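Local coordinates for ARO (armadillo repeats only protein) (Plasmodium falciparum Santa Lucia, PDB 5EWP), which probably acts as an armadillo-repeat scaffold protein in the translocation and attachment of rhoptries to the apical pole of the parasite, at residues Arg153-Lys163 and His200-Asp208. Sequence-based numbering, arbitrary orientation.
Sequences RNIFVLDKKYK and HLEDFILND
K163 reaches across to the C-terminal end of helix 192-205, its chain fully extended beyond CG and sliding past F204 in the opposite direction. Three backbone carbonyls grip the ammonium group. K163 NZ donates to D203 O (3.0 Å) in the carbonyl plane. From above their carbonyl planes, K163 NZ also meets F204 O and, at 2.8 Å, L206 O. K163 thus binds carbonyls of the last helical turn and of L206, the first residue to leave helical geometry, and its charge probably suits the negative end of the helix dipole. On the way, K163 CB packs 3.6 Å from F204 CE1. The F204 ring, its CG anti to the backbone N (chi1 -177°), turns an edge to one face of F156, a T-shaped pair with planes at 87° and centroids 5.6 Å apart; R153 CA covers the opposite face. F156 CZ also abuts H200 O. At the other flank R153, bent at chi2 (-94°), passes H200 obliquely, R153 CG 3.6 Å from H200 ND1. R153 NE forms a 2.8 Å salt bridge with D203 OD2, approached on its anti side, somewhat out of the carboxylate plane; NH2 adds a weak second bond. R153 NH1 binds N154 OD1 in the guanidinium plane, helping fix the group's rotation. V157 lies alongside D203, V157 CG1 3.7 Å from D203 CB. F166 meets the F156 ring and F215 the F204 ring. Helix 192-205 thus packs against the 142-156/160-168 helix pair on both sides of the type I turn F156-D159, as in an armadillo-type solenoid.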
loop_
_atom_site.group_PDB
_atom_site.type_symbol
_atom_site.label_atom_id
_atom_site.label_comp_id
_atom_site.label_asym_id
_atom_site.label_seq_id
_atom_site.Cartn_x
_atom_site.Cartn_y
_atom_site.Cartn_z
ATOM N N ARG A 153 2.306 5.596 -4.542
ATOM C CA ARG A 153 2.676 5.913 -5.921
ATOM C C ARG A 153 1.456 5.892 -6.828
ATOM O O ARG A 153 1.290 6.777 -7.683
ATOM C CB ARG A 153 3.740 4.949 -6.433
ATOM C CG ARG A 153 4.088 5.120 -7.927
ATOM C CD ARG A 153 3.280 4.172 -8.800
ATOM N NE ARG A 153 3.499 4.423 -10.224
ATOM C CZ ARG A 153 2.677 4.011 -11.179
ATOM N NH1 ARG A 153 1.582 3.343 -10.861
ATOM N NH2 ARG A 153 2.948 4.267 -12.453
ATOM N N ASN A 154 0.606 4.882 -6.654
ATOM C CA ASN A 154 -0.586 4.775 -7.505
ATOM C C ASN A 154 -1.472 5.999 -7.352
ATOM O O ASN A 154 -2.117 6.442 -8.316
ATOM C CB ASN A 154 -1.363 3.484 -7.199
ATOM C CG ASN A 154 -0.628 2.226 -7.692
ATOM O OD1 ASN A 154 0.314 2.317 -8.473
ATOM N ND2 ASN A 154 -1.078 1.058 -7.252
ATOM N N ILE A 155 -1.482 6.565 -6.150
ATOM C CA ILE A 155 -2.198 7.813 -5.899
ATOM C C ILE A 155 -1.453 9.026 -6.459
ATOM O O ILE A 155 -2.050 9.804 -7.213
ATOM C CB ILE A 155 -2.443 8.023 -4.379
ATOM C CG1 ILE A 155 -3.421 6.963 -3.867
ATOM C CG2 ILE A 155 -2.991 9.413 -4.087
ATOM C CD1 ILE A 155 -3.373 6.773 -2.332
ATOM N N PHE A 156 -0.173 9.218 -6.117
ATOM C CA PHE A 156 0.402 10.536 -6.406
ATOM C C PHE A 156 0.723 10.750 -7.885
ATOM O O PHE A 156 0.857 11.893 -8.309
ATOM C CB PHE A 156 1.642 10.875 -5.520
ATOM C CG PHE A 156 2.887 10.009 -5.714
ATOM C CD1 PHE A 156 3.535 9.902 -6.936
ATOM C CD2 PHE A 156 3.478 9.398 -4.608
ATOM C CE1 PHE A 156 4.698 9.147 -7.067
ATOM C CE2 PHE A 156 4.633 8.654 -4.733
ATOM C CZ PHE A 156 5.249 8.524 -5.948
ATOM N N VAL A 157 0.816 9.693 -8.685
ATOM C CA VAL A 157 1.112 9.923 -10.107
ATOM C C VAL A 157 -0.034 10.616 -10.842
ATOM O O VAL A 157 0.167 11.169 -11.927
ATOM C CB VAL A 157 1.446 8.630 -10.858
ATOM C CG1 VAL A 157 2.723 8.012 -10.309
ATOM C CG2 VAL A 157 0.296 7.643 -10.799
ATOM N N LEU A 158 -1.218 10.635 -10.244
ATOM C CA LEU A 158 -2.404 11.148 -10.931
ATOM C C LEU A 158 -2.521 12.676 -10.946
ATOM O O LEU A 158 -3.195 13.242 -11.818
ATOM C CB LEU A 158 -3.656 10.544 -10.294
ATOM C CG LEU A 158 -3.811 9.034 -10.469
ATOM C CD1 LEU A 158 -5.075 8.590 -9.751
ATOM C CD2 LEU A 158 -3.866 8.651 -11.947
ATOM N N ASP A 159 -1.844 13.353 -10.026
ATOM C CA ASP A 159 -2.041 14.794 -9.866
ATOM C C ASP A 159 -0.842 15.463 -9.195
ATOM O O ASP A 159 -0.328 14.984 -8.186
ATOM C CB ASP A 159 -3.316 15.041 -9.062
ATOM C CG ASP A 159 -3.823 16.461 -9.149
ATOM O OD1 ASP A 159 -3.039 17.423 -9.017
ATOM O OD2 ASP A 159 -5.049 16.609 -9.338
ATOM N N LYS A 160 -0.391 16.572 -9.764
ATOM C CA LYS A 160 0.714 17.314 -9.170
ATOM C C LYS A 160 0.437 17.718 -7.722
ATOM O O LYS A 160 1.354 17.746 -6.885
ATOM C CB LYS A 160 1.032 18.557 -10.006
ATOM C CG LYS A 160 2.202 19.343 -9.459
ATOM C CD LYS A 160 2.520 20.563 -10.318
ATOM C CE LYS A 160 3.705 21.316 -9.736
ATOM N NZ LYS A 160 4.172 22.424 -10.607
ATOM N N LYS A 161 -0.820 18.042 -7.419
ATOM C CA LYS A 161 -1.172 18.411 -6.050
ATOM C C LYS A 161 -1.000 17.235 -5.096
ATOM O O LYS A 161 -0.674 17.428 -3.920
ATOM C CB LYS A 161 -2.602 18.939 -5.970
ATOM C CG LYS A 161 -2.786 20.285 -6.662
ATOM C CD LYS A 161 -4.245 20.688 -6.694
ATOM C CE LYS A 161 -4.396 22.190 -6.858
ATOM N NZ LYS A 161 -3.890 22.913 -5.653
ATOM N N TYR A 162 -1.201 16.021 -5.602
ATOM C CA TYR A 162 -1.045 14.826 -4.755
ATOM C C TYR A 162 0.434 14.624 -4.429
ATOM O O TYR A 162 0.793 14.272 -3.297
ATOM C CB TYR A 162 -1.608 13.574 -5.427
ATOM C CG TYR A 162 -3.088 13.609 -5.735
ATOM C CD1 TYR A 162 -3.896 14.674 -5.332
ATOM C CD2 TYR A 162 -3.681 12.559 -6.427
ATOM C CE1 TYR A 162 -5.276 14.695 -5.643
ATOM C CE2 TYR A 162 -5.040 12.565 -6.734
ATOM C CZ TYR A 162 -5.827 13.626 -6.338
ATOM O OH TYR A 162 -7.166 13.597 -6.662
ATOM N N LYS A 163 1.288 14.855 -5.425
ATOM C CA LYS A 163 2.737 14.785 -5.232
ATOM C C LYS A 163 3.209 15.830 -4.227
ATOM O O LYS A 163 4.064 15.544 -3.386
ATOM C CB LYS A 163 3.476 14.961 -6.559
ATOM C CG LYS A 163 3.330 13.783 -7.510
ATOM C CD LYS A 163 4.003 14.063 -8.835
ATOM C CE LYS A 163 3.971 12.858 -9.754
ATOM N NZ LYS A 163 4.685 13.187 -11.031
ATOM N N HIS A 200 9.354 4.251 -8.142
ATOM C CA HIS A 200 8.442 5.195 -7.510
ATOM C C HIS A 200 9.010 6.618 -7.547
ATOM O O HIS A 200 8.290 7.577 -7.816
ATOM C CB HIS A 200 8.148 4.785 -6.057
ATOM C CG HIS A 200 7.462 3.457 -5.920
ATOM N ND1 HIS A 200 6.683 2.906 -6.918
ATOM C CD2 HIS A 200 7.447 2.564 -4.895
ATOM C CE1 HIS A 200 6.209 1.741 -6.510
ATOM N NE2 HIS A 200 6.663 1.507 -5.289
ATOM N N LEU A 201 10.302 6.751 -7.251
ATOM C CA LEU A 201 10.949 8.054 -7.254
ATOM C C LEU A 201 10.944 8.681 -8.648
ATOM O O LEU A 201 10.677 9.871 -8.793
ATOM C CB LEU A 201 12.379 7.930 -6.724
ATOM C CG LEU A 201 12.449 7.665 -5.217
ATOM C CD1 LEU A 201 13.853 7.211 -4.804
ATOM C CD2 LEU A 201 12.017 8.905 -4.435
ATOM N N GLU A 202 11.207 7.873 -9.668
ATOM C CA GLU A 202 11.115 8.353 -11.039
ATOM C C GLU A 202 9.704 8.850 -11.349
ATOM O O GLU A 202 9.534 9.913 -11.958
ATOM C CB GLU A 202 11.518 7.253 -12.025
ATOM C CG GLU A 202 13.003 6.930 -12.015
ATOM C CD GLU A 202 13.389 5.915 -13.076
ATOM O OE1 GLU A 202 12.568 5.019 -13.369
ATOM O OE2 GLU A 202 14.514 6.011 -13.615
ATOM N N ASP A 203 8.694 8.089 -10.923
ATOM C CA ASP A 203 7.305 8.457 -11.183
ATOM C C ASP A 203 6.897 9.733 -10.466
ATOM O O ASP A 203 6.008 10.459 -10.921
ATOM C CB ASP A 203 6.369 7.305 -10.796
ATOM C CG ASP A 203 6.490 6.128 -11.751
ATOM O OD1 ASP A 203 7.164 6.286 -12.797
ATOM O OD2 ASP A 203 5.909 5.059 -11.481
ATOM N N PHE A 204 7.548 10.001 -9.343
ATOM C CA PHE A 204 7.363 11.250 -8.619
ATOM C C PHE A 204 7.965 12.417 -9.406
ATOM O O PHE A 204 7.348 13.467 -9.548
ATOM C CB PHE A 204 8.017 11.170 -7.232
ATOM C CG PHE A 204 7.822 12.398 -6.390
ATOM C CD1 PHE A 204 6.642 12.593 -5.695
ATOM C CD2 PHE A 204 8.826 13.344 -6.275
ATOM C CE1 PHE A 204 6.449 13.725 -4.908
ATOM C CE2 PHE A 204 8.655 14.470 -5.483
ATOM C CZ PHE A 204 7.463 14.670 -4.799
ATOM N N ILE A 205 9.179 12.220 -9.905
ATOM C CA ILE A 205 9.910 13.297 -10.575
ATOM C C ILE A 205 9.260 13.648 -11.908
ATOM O O ILE A 205 9.204 14.819 -12.283
ATOM C CB ILE A 205 11.389 12.912 -10.808
ATOM C CG1 ILE A 205 12.129 12.793 -9.471
ATOM C CG2 ILE A 205 12.096 13.928 -11.727
ATOM C CD1 ILE A 205 13.416 12.006 -9.562
ATOM N N LEU A 206 8.757 12.635 -12.607
ATOM C CA LEU A 206 8.256 12.813 -13.966
ATOM C C LEU A 206 6.747 13.017 -14.037
ATOM O O LEU A 206 5.984 12.367 -13.321
ATOM C CB LEU A 206 8.640 11.608 -14.824
ATOM C CG LEU A 206 10.139 11.312 -14.870
ATOM C CD1 LEU A 206 10.415 9.975 -15.548
ATOM C CD2 LEU A 206 10.878 12.456 -15.564
ATOM N N ASN A 207 6.337 13.917 -14.927
ATOM C CA ASN A 207 4.942 14.032 -15.332
ATOM C C ASN A 207 4.875 13.621 -16.788
ATOM O O ASN A 207 5.277 14.382 -17.669
ATOM C CB ASN A 207 4.412 15.452 -15.136
ATOM C CG ASN A 207 2.975 15.605 -15.598
ATOM O OD1 ASN A 207 2.331 14.636 -15.992
ATOM N ND2 ASN A 207 2.479 16.831 -15.582
ATOM N N ASP A 208 4.389 12.404 -17.025
ATOM C CA ASP A 208 4.352 11.802 -18.359
ATOM C C ASP A 208 5.659 11.990 -19.126
ATOM O O ASP A 208 5.650 12.490 -20.245
ATOM C CB ASP A 208 3.177 12.374 -19.170
#